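Local coordinates for protein bacterial leucyl aminopeptidase (PDB 6ESL) that probably removes amino-terminal residues, leucine among them, from peptides as a secreted two-zinc aminopeptidase of peptidase family M28, at residues V20-I34 with E43-V57. Numbering follows the deposited sequence.
Sequences VHEQLQVPQCLAAKI and ENKEFKIIDVLSSDV
Q28, at the start of helix 28-31, reaches back to the turn 44-46 and the end of strand 39-43, closing one end of an antiparallel pair, strands 21-27 and 47-53, at the centre of a four-stranded sheet. Its CB lies near E46 O, and CG packs against K45 O. A bend at chi2 (-75°) then folds the amide back over the turn: CD lies 4.0 Å from both N44 O and K48 CE, OE1 rests 3.3 Å from K48 CE, and NE2 donates to N44 O (2.8 Å) and, less closely, to E43 OE1, both in the amide plane. Glutamine suits this place because its NE2 has two hydrogens for two acceptors; N44 complements it, its OD1 accepting from F47 N in an Asx motif. Between the strands, E22 with V52, L24 with I50 and V26 with K48 form hydrogen-bonded pairs. Branched, apolar L24, V26, I50 and V52 cover the face toward helix 57-67, where L24 meets L60; I50 CD1 also touches I34 CD1 at 3.8 Å. E22, buried on this same face, needs polar partners: OE2 is hydrogen-bonded to N74 ND2 and to Y186 OH of the second subunit, and OE1 forms a salt bridge with R258 of that subunit, next in sequence to its zinc ligand E257. On the other face Q25 OE1 sits 3.5 Å above the centre of the F47 ring, whose plane is 74° from the amide. D51 lies alongside Q23, amide and carboxylate 18° from coplanar, and Q23 NE2 meets D51 OD2 at 2.9 Å, nearly along its C-O axis.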
loop_
_atom_site.group_PDB
_atom_site.type_symbol
_atom_site.label_atom_id
_atom_site.label_comp_id
_atom_site.label_asym_id
_atom_site.label_seq_id
_atom_site.Cartn_x
_atom_site.Cartn_y
_atom_site.Cartn_z
ATOM N N VAL B 20 9.933 -8.094 -39.401
ATOM C CA VAL B 20 9.982 -9.103 -38.304
ATOM C C VAL B 20 8.672 -9.166 -37.540
ATOM O O VAL B 20 7.846 -8.269 -37.662
ATOM C CB VAL B 20 11.182 -8.923 -37.299
ATOM C CG1 VAL B 20 12.498 -9.122 -38.012
ATOM C CG2 VAL B 20 11.246 -7.594 -36.595
ATOM N N HIS B 21 8.511 -10.299 -36.836
ATOM C CA HIS B 21 7.338 -10.396 -36.025
ATOM C C HIS B 21 7.792 -10.216 -34.601
ATOM O O HIS B 21 8.862 -10.638 -34.245
ATOM C CB HIS B 21 6.653 -11.805 -36.064
ATOM C CG HIS B 21 6.131 -12.229 -37.394
ATOM N ND1 HIS B 21 5.771 -13.536 -37.699
ATOM C CD2 HIS B 21 5.826 -11.495 -38.489
ATOM C CE1 HIS B 21 5.293 -13.586 -38.927
ATOM N NE2 HIS B 21 5.282 -12.358 -39.414
ATOM N N GLU B 22 6.859 -9.875 -33.745
ATOM C CA GLU B 22 7.020 -9.736 -32.312
ATOM C C GLU B 22 5.863 -10.372 -31.569
ATOM O O GLU B 22 4.773 -10.525 -32.093
ATOM C CB GLU B 22 7.180 -8.251 -31.904
ATOM C CG GLU B 22 8.246 -7.489 -32.687
ATOM C CD GLU B 22 8.586 -6.101 -32.144
ATOM O OE1 GLU B 22 8.238 -5.154 -32.839
ATOM O OE2 GLU B 22 9.273 -6.018 -31.134
ATOM N N GLN B 23 6.144 -10.853 -30.407
ATOM C CA GLN B 23 5.172 -11.400 -29.535
ATOM C C GLN B 23 4.919 -10.449 -28.361
ATOM O O GLN B 23 5.848 -10.024 -27.591
ATOM C CB GLN B 23 5.568 -12.765 -29.029
ATOM C CG GLN B 23 5.820 -13.742 -30.247
ATOM C CD GLN B 23 7.171 -13.513 -30.964
ATOM O OE1 GLN B 23 8.184 -13.387 -30.249
ATOM N NE2 GLN B 23 7.165 -13.344 -32.212
ATOM N N LEU B 24 3.611 -10.217 -28.184
ATOM C CA LEU B 24 3.084 -9.301 -27.115
ATOM C C LEU B 24 2.156 -10.024 -26.197
ATOM O O LEU B 24 1.289 -10.789 -26.700
ATOM C CB LEU B 24 2.356 -8.181 -27.790
ATOM C CG LEU B 24 3.099 -7.445 -28.880
ATOM C CD1 LEU B 24 2.249 -6.349 -29.449
ATOM C CD2 LEU B 24 4.420 -6.910 -28.311
ATOM N N GLN B 25 2.321 -9.794 -24.900
ATOM C CA GLN B 25 1.389 -10.230 -23.882
ATOM C C GLN B 25 0.387 -9.092 -23.666
ATOM O O GLN B 25 0.816 -7.981 -23.336
ATOM C CB GLN B 25 1.998 -10.650 -22.592
ATOM C CG GLN B 25 1.022 -11.290 -21.630
ATOM C CD GLN B 25 1.699 -12.006 -20.434
ATOM O OE1 GLN B 25 1.177 -12.012 -19.313
ATOM N NE2 GLN B 25 2.895 -12.539 -20.668
ATOM N N VAL B 26 -0.898 -9.396 -23.953
ATOM C CA VAL B 26 -1.956 -8.418 -24.006
ATOM C C VAL B 26 -3.090 -8.803 -23.020
ATOM O O VAL B 26 -3.589 -9.966 -23.049
ATOM C CB VAL B 26 -2.435 -8.324 -25.432
ATOM C CG1 VAL B 26 -3.416 -7.188 -25.637
ATOM C CG2 VAL B 26 -1.283 -8.044 -26.392
ATOM N N PRO B 27 -3.542 -7.856 -22.204
ATOM C CA PRO B 27 -4.781 -8.115 -21.411
ATOM C C PRO B 27 -5.980 -8.432 -22.269
ATOM O O PRO B 27 -6.157 -7.889 -23.392
ATOM C CB PRO B 27 -5.028 -6.758 -20.677
ATOM C CG PRO B 27 -3.746 -6.001 -20.845
ATOM C CD PRO B 27 -3.073 -6.464 -22.070
ATOM N N GLN B 28 -6.833 -9.336 -21.770
ATOM C CA GLN B 28 -8.098 -9.686 -22.542
ATOM C C GLN B 28 -8.909 -8.474 -23.030
ATOM O O GLN B 28 -9.363 -8.458 -24.185
ATOM C CB GLN B 28 -9.028 -10.657 -21.763
ATOM C CG GLN B 28 -8.457 -12.059 -21.630
ATOM C CD GLN B 28 -8.508 -12.936 -22.898
ATOM O OE1 GLN B 28 -8.945 -12.496 -23.983
ATOM N NE2 GLN B 28 -8.041 -14.170 -22.752
ATOM N N CYS B 29 -8.992 -7.465 -22.177
ATOM C CA CYS B 29 -9.814 -6.297 -22.485
ATOM C C CYS B 29 -9.302 -5.601 -23.717
ATOM O O CYS B 29 -10.053 -5.218 -24.541
ATOM C CB CYS B 29 -9.850 -5.324 -21.321
ATOM S SG CYS B 29 -8.250 -4.655 -20.715
ATOM N N LEU B 30 -7.968 -5.473 -23.838
ATOM C CA LEU B 30 -7.364 -4.909 -25.066
ATOM C C LEU B 30 -7.376 -5.871 -26.232
ATOM O O LEU B 30 -7.653 -5.486 -27.404
ATOM C CB LEU B 30 -5.930 -4.478 -24.716
ATOM C CG LEU B 30 -5.105 -3.837 -25.863
ATOM C CD1 LEU B 30 -5.792 -2.656 -26.576
ATOM C CD2 LEU B 30 -3.836 -3.391 -25.253
ATOM N N ALA B 31 -7.063 -7.136 -25.958
ATOM C CA ALA B 31 -7.052 -8.176 -27.014
ATOM C C ALA B 31 -8.364 -8.220 -27.767
ATOM O O ALA B 31 -8.372 -8.380 -28.988
ATOM C CB ALA B 31 -6.736 -9.555 -26.429
ATOM N N ALA B 32 -9.488 -8.033 -27.047
ATOM C CA ALA B 32 -10.787 -8.034 -27.695
ATOM C C ALA B 32 -10.946 -6.966 -28.802
ATOM O O ALA B 32 -11.712 -7.179 -29.696
ATOM C CB ALA B 32 -11.906 -7.919 -26.663
ATOM N N LYS B 33 -10.216 -5.856 -28.743
ATOM C CA LYS B 33 -10.378 -4.767 -29.685
ATOM C C LYS B 33 -9.356 -4.770 -30.812
ATOM O O LYS B 33 -9.448 -3.956 -31.707
ATOM C CB LYS B 33 -10.335 -3.411 -28.959
ATOM C CG LYS B 33 -11.294 -3.244 -27.745
ATOM C CD LYS B 33 -12.797 -3.111 -28.065
ATOM C CE LYS B 33 -13.196 -1.802 -28.800
ATOM N NZ LYS B 33 -14.515 -1.831 -29.563
ATOM N N ILE B 34 -8.413 -5.710 -30.804
ATOM C CA ILE B 34 -7.346 -5.708 -31.823
ATOM C C ILE B 34 -7.902 -6.105 -33.150
ATOM O O ILE B 34 -8.551 -7.136 -33.249
ATOM C CB ILE B 34 -6.165 -6.655 -31.435
ATOM C CG1 ILE B 34 -5.477 -6.129 -30.220
ATOM C CG2 ILE B 34 -5.162 -6.774 -32.599
ATOM C CD1 ILE B 34 -4.464 -7.056 -29.559
ATOM N N GLU B 43 -3.312 -18.371 -24.434
ATOM C CA GLU B 43 -4.222 -17.556 -23.687
ATOM C C GLU B 43 -4.738 -18.182 -22.447
ATOM O O GLU B 43 -4.798 -19.376 -22.303
ATOM C CB GLU B 43 -5.341 -16.978 -24.522
ATOM C CG GLU B 43 -6.390 -17.913 -25.029
ATOM C CD GLU B 43 -7.521 -17.155 -25.678
ATOM O OE1 GLU B 43 -8.323 -16.526 -24.950
ATOM O OE2 GLU B 43 -7.595 -17.186 -26.899
ATOM N N ASN B 44 -5.111 -17.326 -21.536
ATOM C CA ASN B 44 -5.689 -17.722 -20.291
ATOM C C ASN B 44 -6.800 -16.777 -19.944
ATOM O O ASN B 44 -7.218 -15.987 -20.743
ATOM C CB ASN B 44 -4.659 -17.968 -19.185
ATOM C CG ASN B 44 -3.953 -16.722 -18.726
ATOM O OD1 ASN B 44 -4.348 -15.632 -19.032
ATOM N ND2 ASN B 44 -2.910 -16.901 -17.965
ATOM N N LYS B 45 -7.303 -16.866 -18.739
ATOM C CA LYS B 45 -8.408 -16.034 -18.346
ATOM C C LYS B 45 -8.130 -14.539 -18.455
ATOM O O LYS B 45 -8.987 -13.796 -18.829
ATOM C CB LYS B 45 -8.794 -16.391 -16.920
ATOM C CG LYS B 45 -9.373 -17.764 -16.726
ATOM C CD LYS B 45 -9.708 -18.053 -15.278
ATOM C CE LYS B 45 -10.319 -19.437 -15.074
ATOM N NZ LYS B 45 -10.646 -19.784 -13.670
ATOM N N GLU B 46 -6.937 -14.105 -18.109
ATOM C CA GLU B 46 -6.605 -12.700 -18.167
ATOM C C GLU B 46 -5.816 -12.130 -19.351
ATOM O O GLU B 46 -5.855 -10.957 -19.595
ATOM C CB GLU B 46 -5.809 -12.395 -16.918
ATOM C CG GLU B 46 -6.592 -12.551 -15.641
ATOM C CD GLU B 46 -7.834 -11.675 -15.591
ATOM O OE1 GLU B 46 -7.778 -10.522 -16.032
ATOM O OE2 GLU B 46 -8.873 -12.141 -15.111
ATOM N N PHE B 47 -5.189 -12.986 -20.117
ATOM C CA PHE B 47 -4.195 -12.575 -21.140
ATOM C C PHE B 47 -4.220 -13.435 -22.352
ATOM O O PHE B 47 -4.528 -14.665 -22.289
ATOM C CB PHE B 47 -2.706 -12.626 -20.656
ATOM C CG PHE B 47 -2.382 -11.768 -19.495
ATOM C CD1 PHE B 47 -2.169 -10.414 -19.658
ATOM C CD2 PHE B 47 -2.249 -12.316 -18.232
ATOM C CE1 PHE B 47 -1.889 -9.613 -18.581
ATOM C CE2 PHE B 47 -1.948 -11.538 -17.125
ATOM C CZ PHE B 47 -1.774 -10.151 -17.301
ATOM N N LYS B 48 -3.880 -12.807 -23.470
ATOM C CA LYS B 48 -3.430 -13.517 -24.648
ATOM C C LYS B 48 -1.941 -13.156 -24.873
ATOM O O LYS B 48 -1.541 -12.047 -24.607
ATOM C CB LYS B 48 -4.181 -13.107 -25.901
ATOM C CG LYS B 48 -5.664 -13.471 -25.810
ATOM C CD LYS B 48 -6.375 -13.378 -27.112
ATOM C CE LYS B 48 -7.858 -13.632 -26.829
ATOM N NZ LYS B 48 -8.544 -13.394 -28.069
ATOM N N ILE B 49 -1.170 -14.076 -25.430
ATOM C CA ILE B 49 0.065 -13.755 -26.118
ATOM C C ILE B 49 -0.174 -13.886 -27.575
ATOM O O ILE B 49 -0.531 -14.974 -28.126
ATOM C CB ILE B 49 1.260 -14.599 -25.607
ATOM C CG1 ILE B 49 1.510 -14.258 -24.184
ATOM C CG2 ILE B 49 2.466 -14.398 -26.519
ATOM C CD1 ILE B 49 2.423 -15.153 -23.386
ATOM N N ILE B 50 0.099 -12.805 -28.272
ATOM C CA ILE B 50 -0.141 -12.755 -29.665
ATOM C C ILE B 50 1.152 -12.514 -30.435
ATOM O O ILE B 50 2.120 -12.000 -29.871
ATOM C CB ILE B 50 -1.146 -11.640 -30.057
ATOM C CG1 ILE B 50 -0.628 -10.215 -29.723
ATOM C CG2 ILE B 50 -2.470 -11.869 -29.317
ATOM C CD1 ILE B 50 -1.453 -9.143 -30.383
ATOM N N ASP B 51 1.139 -12.919 -31.677
ATOM C CA ASP B 51 2.206 -12.645 -32.592
ATOM C C ASP B 51 1.700 -11.635 -33.571
ATOM O O ASP B 51 0.614 -11.845 -34.171
ATOM C CB ASP B 51 2.551 -13.969 -33.388
ATOM C CG ASP B 51 3.699 -13.783 -34.324
ATOM O OD1 ASP B 51 3.493 -13.325 -35.447
ATOM O OD2 ASP B 51 4.843 -13.964 -33.890
ATOM N N VAL B 52 2.504 -10.649 -33.876
ATOM C CA VAL B 52 2.131 -9.638 -34.829
ATOM C C VAL B 52 3.334 -9.156 -35.583
ATOM O O VAL B 52 4.418 -9.391 -35.174
ATOM C CB VAL B 52 1.546 -8.412 -34.121
ATOM C CG1 VAL B 52 0.332 -8.807 -33.338
ATOM C CG2 VAL B 52 2.580 -7.785 -33.208
ATOM N N LEU B 53 3.135 -8.506 -36.705
ATOM C CA LEU B 53 4.237 -7.905 -37.416
ATOM C C LEU B 53 4.748 -6.727 -36.598
ATOM O O LEU B 53 3.968 -6.034 -35.991
ATOM C CB LEU B 53 3.778 -7.322 -38.718
ATOM C CG LEU B 53 3.379 -8.184 -39.901
ATOM C CD1 LEU B 53 3.352 -7.276 -41.096
ATOM C CD2 LEU B 53 4.382 -9.285 -40.091
ATOM N N SER B 54 6.041 -6.434 -36.642
ATOM C CA SER B 54 6.608 -5.291 -35.919
ATOM C C SER B 54 6.106 -3.944 -36.403
ATOM O O SER B 54 6.060 -2.995 -35.670
ATOM C CB SER B 54 8.127 -5.301 -35.880
ATOM O OG SER B 54 8.650 -5.130 -37.147
ATOM N N SER B 55 5.776 -3.874 -37.668
ATOM C CA SER B 55 5.233 -2.707 -38.276
ATOM C C SER B 55 3.842 -2.346 -37.737
ATOM O O SER B 55 3.358 -1.319 -38.036
ATOM C CB SER B 55 5.163 -2.923 -39.786
ATOM O OG SER B 55 4.310 -3.969 -40.085
ATOM N N ASP B 56 3.184 -3.236 -37.026
ATOM C CA ASP B 56 1.846 -3.003 -36.469
ATOM C C ASP B 56 1.859 -2.691 -34.974
ATOM O O ASP B 56 0.779 -2.435 -34.422
ATOM C CB ASP B 56 0.921 -4.243 -36.748
ATOM C CG ASP B 56 0.550 -4.400 -38.154
ATOM O OD1 ASP B 56 0.452 -3.437 -38.923
ATOM O OD2 ASP B 56 0.320 -5.560 -38.601
ATOM N N VAL B 57 3.015 -2.724 -34.305
ATOM C CA VAL B 57 3.094 -2.547 -32.868
ATOM C C VAL B 57 2.634 -1.169 -32.439
ATOM O O VAL B 57 1.972 -1.049 -31.442
ATOM C CB VAL B 57 4.507 -2.884 -32.325
ATOM C CG1 VAL B 57 4.733 -2.462 -30.930
ATOM C CG2 VAL B 57 4.783 -4.396 -32.461
#